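Local coordinates for protein branched-chain phosphotransacylase (PDB 1YCO) that probably transfers branched-chain acyl groups between coenzyme A and phosphate, at residues 9-19 with 43-51; 125-135 with 169-177. All blocks are in the same frame, centred on the assembly; numbering follows the deposited sequence.

Contact 1. Residues 9-19 with 43-51; sequences GSQPEILQLVK and ENLWKYVHC
W46 lays its indole against the first turns of helix 12-24, and L15 meets it over one face: CD1 of L15 lies 4.0 Å from the centroid of the W46 six-membered ring, 25° off the ring normal, a CH-pi contact. V18 comes at the edge of the same ring, its CG2 3.6 Å from W46 CE3 and near the ring plane, while I14 adds its CG2 at 3.9 Å from W46 CZ3. Backbone also meets the indole, G9 O lying 3.2 Å from W46 CH2. Beside it L45 CD1 touches both L15 CD1, at 3.7 Å, and the aliphatic stem of K19, whose CG lies 3.5 Å from it. The helix follows strand 2-7 and crosses to strand 29-35 in a beta-alpha-beta unit of the parallel sheet; strand 47-50, at the sheet's edge, pairs with 29-35. Farther out, with OG turned anti to the backbone N (chi1 -172°), S10 sets it 3.6 Å from Y48 CE1, where it also hydrogen-bonds to E38 O. Y48 OH is held by N37 O. N39 OD1 accepts from W46 NE1, which helps fix the rotation of the indole, and F31 and V33 of the neighbouring strand also pack on W46.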
loop_
_atom_site.group_PDB
_atom_site.type_symbol
_atom_site.label_atom_id
_atom_site.label_comp_id
_atom_site.label_asym_id
_atom_site.label_seq_id
_atom_site.Cartn_x
_atom_site.Cartn_y
_atom_site.Cartn_z
ATOM N N GLY A 9 3.315 26.431 -16.970
ATOM C CA GLY A 9 3.799 26.861 -15.670
ATOM C C GLY A 9 3.479 28.286 -15.264
ATOM O O GLY A 9 3.877 28.725 -14.189
ATOM N N SER A 10 2.768 29.022 -16.108
ATOM C CA SER A 10 2.442 30.394 -15.748
ATOM C C SER A 10 1.249 30.411 -14.798
ATOM O O SER A 10 0.183 30.926 -15.133
ATOM C CB SER A 10 2.137 31.213 -16.995
ATOM O OG SER A 10 2.006 32.579 -16.651
ATOM N N GLN A 11 1.448 29.856 -13.605
ATOM C CA GLN A 11 0.396 29.770 -12.600
ATOM C C GLN A 11 0.902 30.184 -11.218
ATOM O O GLN A 11 2.048 29.909 -10.861
ATOM C CB GLN A 11 -0.120 28.335 -12.542
ATOM C CG GLN A 11 -0.375 27.729 -13.912
ATOM C CD GLN A 11 -1.593 28.319 -14.603
ATOM O OE1 GLN A 11 -1.907 27.964 -15.739
ATOM N NE2 GLN A 11 -2.286 29.220 -13.919
ATOM N N PRO A 12 0.046 30.835 -10.410
ATOM C CA PRO A 12 0.498 31.254 -9.077
ATOM C C PRO A 12 1.016 30.083 -8.238
ATOM O O PRO A 12 1.832 30.267 -7.330
ATOM C CB PRO A 12 -0.744 31.926 -8.485
ATOM C CG PRO A 12 -1.869 31.177 -9.117
ATOM C CD PRO A 12 -1.409 31.031 -10.561
ATOM N N GLU A 13 0.546 28.881 -8.562
ATOM C CA GLU A 13 0.979 27.673 -7.861
ATOM C C GLU A 13 2.418 27.345 -8.298
ATOM O O GLU A 13 3.269 27.010 -7.470
ATOM C CB GLU A 13 0.064 26.496 -8.203
ATOM C CG GLU A 13 -1.431 26.787 -8.084
ATOM C CD GLU A 13 -2.032 27.336 -9.367
ATOM O OE1 GLU A 13 -1.712 26.793 -10.450
ATOM O OE2 GLU A 13 -2.838 28.295 -9.290
ATOM N N ILE A 14 2.683 27.446 -9.600
ATOM C CA ILE A 14 4.014 27.177 -10.115
ATOM C C ILE A 14 4.956 28.294 -9.665
ATOM O O ILE A 14 6.119 28.048 -9.343
ATOM C CB ILE A 14 4.014 27.065 -11.675
ATOM C CG1 ILE A 14 3.176 25.864 -12.119
ATOM C CG2 ILE A 14 5.431 26.936 -12.203
ATOM C CD1 ILE A 14 3.651 24.506 -11.570
ATOM N N LEU A 15 4.446 29.519 -9.614
ATOM C CA LEU A 15 5.256 30.665 -9.194
ATOM C C LEU A 15 5.827 30.460 -7.790
ATOM O O LEU A 15 6.986 30.784 -7.524
ATOM C CB LEU A 15 4.413 31.939 -9.216
ATOM C CG LEU A 15 5.212 33.234 -9.116
ATOM C CD1 LEU A 15 6.064 33.415 -10.364
ATOM C CD2 LEU A 15 4.254 34.397 -8.963
ATOM N N GLN A 16 5.002 29.923 -6.898
ATOM C CA GLN A 16 5.424 29.665 -5.527
ATOM C C GLN A 16 6.595 28.668 -5.514
ATOM O O GLN A 16 7.494 28.765 -4.673
ATOM C CB GLN A 16 4.241 29.111 -4.722
ATOM C CG GLN A 16 4.123 29.657 -3.304
ATOM C CD GLN A 16 3.120 28.878 -2.456
ATOM O OE1 GLN A 16 1.979 28.655 -2.872
ATOM N NE2 GLN A 16 3.544 28.462 -1.258
ATOM N N LEU A 17 6.579 27.721 -6.455
ATOM C CA LEU A 17 7.634 26.696 -6.585
ATOM C C LEU A 17 8.947 27.303 -7.058
ATOM O O LEU A 17 10.011 27.062 -6.479
ATOM C CB LEU A 17 7.219 25.612 -7.592
ATOM C CG LEU A 17 8.272 24.553 -7.950
ATOM C CD1 LEU A 17 8.722 23.831 -6.684
ATOM C CD2 LEU A 17 7.693 23.548 -8.955
ATOM N N VAL A 18 8.855 28.078 -8.133
ATOM C CA VAL A 18 10.019 28.732 -8.703
ATOM C C VAL A 18 10.696 29.596 -7.640
ATOM O O VAL A 18 11.900 29.465 -7.388
ATOM C CB VAL A 18 9.618 29.593 -9.915
ATOM C CG1 VAL A 18 10.831 30.328 -10.457
ATOM C CG2 VAL A 18 9.011 28.702 -10.991
ATOM N N LYS A 19 9.919 30.464 -7.002
ATOM C CA LYS A 19 10.473 31.327 -5.967
ATOM C C LYS A 19 11.228 30.498 -4.925
ATOM O O LYS A 19 12.391 30.780 -4.604
ATOM C CB LYS A 19 9.362 32.145 -5.293
ATOM C CG LYS A 19 8.766 33.204 -6.202
ATOM C CD LYS A 19 7.818 34.132 -5.466
ATOM C CE LYS A 19 7.274 35.213 -6.412
ATOM N NZ LYS A 19 6.267 36.124 -5.765
ATOM N N GLU A 43 8.686 39.872 -10.981
ATOM C CA GLU A 43 10.062 39.988 -10.506
ATOM C C GLU A 43 11.033 39.442 -11.551
ATOM O O GLU A 43 12.203 39.189 -11.255
ATOM C CB GLU A 43 10.248 39.213 -9.195
ATOM C CG GLU A 43 11.533 39.563 -8.440
ATOM C CD GLU A 43 11.518 40.987 -7.916
ATOM O OE1 GLU A 43 12.574 41.467 -7.432
ATOM O OE2 GLU A 43 10.442 41.628 -7.983
ATOM N N ASN A 44 10.544 39.254 -12.771
ATOM C CA ASN A 44 11.372 38.730 -13.852
ATOM C C ASN A 44 12.057 37.392 -13.523
ATOM O O ASN A 44 13.110 37.075 -14.085
ATOM C CB ASN A 44 12.435 39.754 -14.247
ATOM C CG ASN A 44 12.309 40.186 -15.695
ATOM O OD1 ASN A 44 12.113 39.349 -16.586
ATOM N ND2 ASN A 44 12.436 41.495 -15.944
ATOM N N LEU A 45 11.459 36.615 -12.620
ATOM C CA LEU A 45 12.006 35.315 -12.229
ATOM C C LEU A 45 12.300 34.448 -13.467
ATOM O O LEU A 45 13.417 34.443 -13.988
ATOM C CB LEU A 45 11.019 34.579 -11.310
ATOM C CG LEU A 45 10.579 35.297 -10.028
ATOM C CD1 LEU A 45 9.455 34.506 -9.383
ATOM C CD2 LEU A 45 11.750 35.452 -9.067
ATOM N N TRP A 46 11.288 33.721 -13.937
ATOM C CA TRP A 46 11.441 32.865 -15.112
ATOM C C TRP A 46 11.402 33.653 -16.420
ATOM O O TRP A 46 11.309 34.877 -16.415
ATOM C CB TRP A 46 10.329 31.804 -15.159
ATOM C CG TRP A 46 8.917 32.350 -15.210
ATOM C CD1 TRP A 46 8.447 33.356 -16.007
ATOM C CD2 TRP A 46 7.791 31.888 -14.448
ATOM N NE1 TRP A 46 7.102 33.551 -15.788
ATOM C CE2 TRP A 46 6.675 32.665 -14.838
ATOM C CE3 TRP A 46 7.620 30.893 -13.475
ATOM C CZ2 TRP A 46 5.403 32.479 -14.287
ATOM C CZ3 TRP A 46 6.354 30.706 -12.925
ATOM C CH2 TRP A 46 5.260 31.498 -13.335
ATOM N N LYS A 47 11.470 32.920 -17.529
ATOM C CA LYS A 47 11.401 33.470 -18.878
ATOM C C LYS A 47 10.062 33.036 -19.487
ATOM O O LYS A 47 9.960 31.947 -20.060
ATOM C CB LYS A 47 12.543 32.922 -19.737
ATOM C CG LYS A 47 13.921 33.535 -19.457
ATOM C CD LYS A 47 14.187 34.832 -20.253
ATOM C CE LYS A 47 13.217 35.967 -19.893
ATOM N NZ LYS A 47 13.367 36.481 -18.489
ATOM N N TYR A 48 9.042 33.882 -19.353
ATOM C CA TYR A 48 7.701 33.598 -19.876
ATOM C C TYR A 48 7.655 33.481 -21.402
ATOM O O TYR A 48 8.351 34.204 -22.107
ATOM C CB TYR A 48 6.726 34.699 -19.434
ATOM C CG TYR A 48 5.320 34.537 -19.977
ATOM C CD1 TYR A 48 4.454 33.567 -19.461
ATOM C CD2 TYR A 48 4.858 35.339 -21.021
ATOM C CE1 TYR A 48 3.163 33.402 -19.973
ATOM C CE2 TYR A 48 3.574 35.181 -21.539
ATOM C CZ TYR A 48 2.732 34.216 -21.014
ATOM O OH TYR A 48 1.472 34.060 -21.538
ATOM N N VAL A 49 6.837 32.561 -21.904
ATOM C CA VAL A 49 6.670 32.378 -23.345
ATOM C C VAL A 49 5.221 31.958 -23.649
ATOM O O VAL A 49 4.813 30.836 -23.334
ATOM C CB VAL A 49 7.617 31.293 -23.922
ATOM C CG1 VAL A 49 7.413 31.182 -25.425
ATOM C CG2 VAL A 49 9.068 31.629 -23.617
ATOM N N HIS A 50 4.448 32.856 -24.257
ATOM C CA HIS A 50 3.054 32.564 -24.589
ATOM C C HIS A 50 2.932 31.564 -25.735
ATOM O O HIS A 50 3.829 31.457 -26.579
ATOM C CB HIS A 50 2.316 33.846 -24.975
ATOM C CG HIS A 50 0.838 33.668 -25.124
ATOM N ND1 HIS A 50 0.131 34.169 -26.196
ATOM C CD2 HIS A 50 -0.073 33.066 -24.321
ATOM C CE1 HIS A 50 -1.150 33.887 -26.047
ATOM N NE2 HIS A 50 -1.300 33.218 -24.917
ATOM N N CYS A 51 1.813 30.842 -25.760
ATOM C CA CYS A 51 1.542 29.836 -26.793
ATOM C C CYS A 51 0.063 29.849 -27.203
ATOM O O CYS A 51 -0.798 30.224 -26.410
ATOM C CB CYS A 51 1.921 28.441 -26.273
ATOM S SG CYS A 51 3.630 28.296 -25.656
#

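Contact 2. Residues 125-135 with 169-177; sequences PTQATLIEIVE and LAKEVTAHF
Two helices packed beside the mixed sheet, 127-143 and 165-177, meet here; over 127-135 and 169-177 their axes approach to 9.9 Å at a signed crossing angle of -58°. V173 is central, its CG1 facing L130 CD1 at 4.1 Å and I131 CG1 at a similar separation. L153 of strand 150-154 also touches V173, so the sheet lies beneath this apolar layer. At the N-terminal end of helix 127-143, L169 CD1 rests 3.6 Å from Q127 CA, and its other methyl approaches L130. I131 meets two rings. Its CD1 sits over a face of the H176 imidazole, 3.6 Å from the ring centroid and 16° off the normal, a CH-pi contact, while CG2 also lies 4.0 Å from F177 CZ. F177 reaches across with CG anti to its carbonyl carbon, bringing CZ to 3.9 Å from V134 CG1. E135 OE1, which has a weak, long ion pair with K138, approaches the edge of this phenyl ring, 3.6 Å from CE2, with the carboxylate plane turned 81° from the ring; H176 CD2 stands over a ring face. At the outer side the extended Q127 chain lies across E172; Q127 OE1 and E172 OE1, both acceptors, are 3.5 Å apart without a hydrogen bond, probably mildly unfavourable. No hydrogen bond joins the two segments, so cohesion rests largely on apolar and ring contacts. The E135 carboxylate facing the positively polarised ring edge of F177 probably adds a modest electrostatic attraction.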
loop_
_atom_site.group_PDB
_atom_site.type_symbol
_atom_site.label_atom_id
_atom_site.label_comp_id
_atom_site.label_asym_id
_atom_site.label_seq_id
_atom_site.Cartn_x
_atom_site.Cartn_y
_atom_site.Cartn_z
ATOM N N PRO A 125 3.057 -4.757 -14.708
ATOM C CA PRO A 125 4.250 -5.274 -15.383
ATOM C C PRO A 125 4.390 -6.796 -15.475
ATOM O O PRO A 125 4.100 -7.524 -14.519
ATOM C CB PRO A 125 5.389 -4.652 -14.583
ATOM C CG PRO A 125 4.806 -3.362 -14.103
ATOM C CD PRO A 125 3.428 -3.766 -13.679
ATOM N N THR A 126 4.835 -7.253 -16.641
ATOM C CA THR A 126 5.105 -8.666 -16.897
ATOM C C THR A 126 6.553 -8.867 -16.461
ATOM O O THR A 126 7.212 -7.924 -16.038
ATOM C CB THR A 126 5.059 -9.003 -18.399
ATOM O OG1 THR A 126 5.983 -8.158 -19.099
ATOM C CG2 THR A 126 3.663 -8.801 -18.956
ATOM N N GLN A 127 7.063 -10.080 -16.599
ATOM C CA GLN A 127 8.431 -10.336 -16.197
ATOM C C GLN A 127 9.433 -9.470 -16.959
ATOM O O GLN A 127 10.408 -8.982 -16.390
ATOM C CB GLN A 127 8.763 -11.807 -16.399
ATOM C CG GLN A 127 10.220 -12.146 -16.164
ATOM C CD GLN A 127 10.476 -13.631 -16.255
ATOM O OE1 GLN A 127 9.594 -14.394 -16.655
ATOM N NE2 GLN A 127 11.687 -14.054 -15.891
ATOM N N ALA A 128 9.194 -9.282 -18.252
ATOM C CA ALA A 128 10.102 -8.491 -19.072
ATOM C C ALA A 128 10.082 -7.028 -18.624
ATOM O O ALA A 128 11.122 -6.379 -18.514
ATOM C CB ALA A 128 9.712 -8.607 -20.541
ATOM N N THR A 129 8.879 -6.529 -18.372
ATOM C CA THR A 129 8.687 -5.165 -17.927
ATOM C C THR A 129 9.294 -4.900 -16.547
ATOM O O THR A 129 9.960 -3.876 -16.318
ATOM C CB THR A 129 7.207 -4.828 -17.880
ATOM O OG1 THR A 129 6.635 -5.075 -19.167
ATOM C CG2 THR A 129 7.003 -3.366 -17.491
ATOM N N LEU A 130 9.067 -5.832 -15.631
ATOM C CA LEU A 130 9.579 -5.693 -14.278
ATOM C C LEU A 130 11.098 -5.659 -14.367
ATOM O O LEU A 130 11.740 -4.862 -13.690
ATOM C CB LEU A 130 9.097 -6.864 -13.406
ATOM C CG LEU A 130 8.852 -6.666 -11.899
ATOM C CD1 LEU A 130 10.156 -6.453 -11.193
ATOM C CD2 LEU A 130 7.898 -5.501 -11.656
ATOM N N ILE A 131 11.663 -6.507 -15.228
ATOM C CA ILE A 131 13.112 -6.548 -15.421
ATOM C C ILE A 131 13.639 -5.162 -15.820
ATOM O O ILE A 131 14.645 -4.704 -15.283
ATOM C CB ILE A 131 13.502 -7.601 -16.494
ATOM C CG1 ILE A 131 13.368 -9.006 -15.896
ATOM C CG2 ILE A 131 14.923 -7.360 -16.993
ATOM C CD1 ILE A 131 13.649 -10.135 -16.869
ATOM N N GLU A 132 12.944 -4.497 -16.741
ATOM C CA GLU A 132 13.344 -3.167 -17.175
ATOM C C GLU A 132 13.109 -2.123 -16.077
ATOM O O GLU A 132 13.857 -1.152 -15.986
ATOM C CB GLU A 132 12.580 -2.752 -18.444
ATOM C CG GLU A 132 13.058 -3.414 -19.750
ATOM C CD GLU A 132 14.571 -3.342 -19.930
ATOM O OE1 GLU A 132 15.151 -2.253 -19.731
ATOM O OE2 GLU A 132 15.176 -4.380 -20.275
ATOM N N ILE A 133 12.064 -2.313 -15.266
ATOM C CA ILE A 133 11.761 -1.390 -14.162
ATOM C C ILE A 133 12.910 -1.407 -13.154
ATOM O O ILE A 133 13.295 -0.365 -12.624
ATOM C CB ILE A 133 10.453 -1.776 -13.432
ATOM C CG1 ILE A 133 9.260 -1.511 -14.345
ATOM C CG2 ILE A 133 10.295 -0.980 -12.146
ATOM C CD1 ILE A 133 7.965 -2.104 -13.825
ATOM N N VAL A 134 13.450 -2.595 -12.912
ATOM C CA VAL A 134 14.561 -2.765 -11.995
ATOM C C VAL A 134 15.776 -2.039 -12.585
ATOM O O VAL A 134 16.391 -1.208 -11.922
ATOM C CB VAL A 134 14.872 -4.269 -11.779
ATOM C CG1 VAL A 134 16.127 -4.442 -10.948
ATOM C CG2 VAL A 134 13.692 -4.941 -11.083
ATOM N N GLU A 135 16.093 -2.326 -13.841
ATOM C CA GLU A 135 17.213 -1.681 -14.504
ATOM C C GLU A 135 17.139 -0.153 -14.391
ATOM O O GLU A 135 18.112 0.487 -13.996
ATOM C CB GLU A 135 17.250 -2.102 -15.971
ATOM C CG GLU A 135 17.387 -3.597 -16.153
ATOM C CD GLU A 135 18.736 -4.118 -15.702
ATOM O OE1 GLU A 135 19.171 -3.777 -14.580
ATOM O OE2 GLU A 135 19.363 -4.879 -16.474
ATOM N N LEU A 169 6.218 -13.885 -9.794
ATOM C CA LEU A 169 6.933 -12.905 -10.582
ATOM C C LEU A 169 8.269 -12.570 -9.893
ATOM O O LEU A 169 9.311 -12.525 -10.542
ATOM C CB LEU A 169 6.070 -11.651 -10.757
ATOM C CG LEU A 169 6.713 -10.432 -11.447
ATOM C CD1 LEU A 169 7.418 -10.844 -12.730
ATOM C CD2 LEU A 169 5.633 -9.399 -11.724
ATOM N N ALA A 170 8.233 -12.358 -8.579
ATOM C CA ALA A 170 9.440 -12.047 -7.820
ATOM C C ALA A 170 10.505 -13.117 -8.012
ATOM O O ALA A 170 11.672 -12.816 -8.269
ATOM C CB ALA A 170 9.116 -11.909 -6.332
ATOM N N LYS A 171 10.103 -14.372 -7.869
ATOM C CA LYS A 171 11.031 -15.482 -8.023
ATOM C C LYS A 171 11.656 -15.537 -9.422
ATOM O O LYS A 171 12.836 -15.843 -9.553
ATOM C CB LYS A 171 10.329 -16.810 -7.717
ATOM C CG LYS A 171 11.228 -18.028 -7.904
ATOM C CD LYS A 171 10.484 -19.341 -7.671
ATOM C CE LYS A 171 9.334 -19.532 -8.663
ATOM N NZ LYS A 171 9.794 -19.472 -10.087
ATOM N N GLU A 172 10.880 -15.243 -10.464
ATOM C CA GLU A 172 11.430 -15.293 -11.816
ATOM C C GLU A 172 12.424 -14.176 -12.099
ATOM O O GLU A 172 13.486 -14.410 -12.670
ATOM C CB GLU A 172 10.327 -15.230 -12.859
ATOM C CG GLU A 172 9.332 -16.350 -12.784
ATOM C CD GLU A 172 8.172 -16.096 -13.716
ATOM O OE1 GLU A 172 7.730 -14.929 -13.778
ATOM O OE2 GLU A 172 7.702 -17.049 -14.382
ATOM N N VAL A 173 12.073 -12.960 -11.696
ATOM C CA VAL A 173 12.927 -11.797 -11.904
ATOM C C VAL A 173 14.207 -11.969 -11.089
ATOM O O VAL A 173 15.284 -11.529 -11.490
ATOM C CB VAL A 173 12.183 -10.506 -11.474
ATOM C CG1 VAL A 173 13.063 -9.277 -11.683
ATOM C CG2 VAL A 173 10.892 -10.371 -12.279
ATOM N N THR A 174 14.083 -12.610 -9.934
ATOM C CA THR A 174 15.239 -12.863 -9.083
ATOM C C THR A 174 16.195 -13.787 -9.845
ATOM O O THR A 174 17.387 -13.502 -9.971
ATOM C CB THR A 174 14.818 -13.539 -7.754
ATOM O OG1 THR A 174 13.974 -12.650 -7.012
ATOM C CG2 THR A 174 16.043 -13.887 -6.914
ATOM N N ALA A 175 15.656 -14.893 -10.355
ATOM C CA ALA A 175 16.446 -15.865 -11.111
ATOM C C ALA A 175 17.189 -15.176 -12.255
ATOM O O ALA A 175 18.343 -15.490 -12.530
ATOM C CB ALA A 175 15.533 -16.971 -11.664
ATOM N N HIS A 176 16.512 -14.238 -12.912
ATOM C CA HIS A 176 17.094 -13.501 -14.020
ATOM C C HIS A 176 18.319 -12.702 -13.616
ATOM O O HIS A 176 19.295 -12.619 -14.369
ATOM C CB HIS A 176 16.082 -12.533 -14.615
ATOM C CG HIS A 176 16.661 -11.637 -15.662
ATOM N ND1 HIS A 176 16.657 -11.964 -17.001
ATOM C CD2 HIS A 176 17.333 -10.464 -15.560
ATOM C CE1 HIS A 176 17.306 -11.032 -17.677
ATOM N NE2 HIS A 176 17.727 -10.113 -16.826
ATOM N N PHE A 177 18.267 -12.092 -12.439
ATOM C CA PHE A 177 19.384 -11.280 -11.972
ATOM C C PHE A 177 20.399 -12.029 -11.132
ATOM O O PHE A 177 21.384 -11.439 -10.693
ATOM C CB PHE A 177 18.883 -10.074 -11.180
ATOM C CG PHE A 177 18.278 -9.008 -12.028
ATOM C CD1 PHE A 177 16.899 -8.903 -12.156
ATOM C CD2 PHE A 177 19.090 -8.110 -12.707
ATOM C CE1 PHE A 177 16.332 -7.911 -12.953
ATOM C CE2 PHE A 177 18.540 -7.114 -13.509
ATOM C CZ PHE A 177 17.155 -7.011 -13.634
#

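In the fold
Contacts 1 and 2 lie at different sheets, contact 1 joining a helix to the edge-strand region of one and contact 2 packed on the other, on opposite sides of the chain's centre. Their own centres are about 41 Å apart and their nearest atoms about 25 Å, so neither touches the other. The centre of contact 1 is about 23 Å from the chain centre, at the edge of the five-stranded parallel sheet; that of contact 2, beside the mixed six-stranded one, is about 18 Å from it. Along the sequence they follow in series, the first closing before the second opens. Neither is touched by the other protein chain of the assembly.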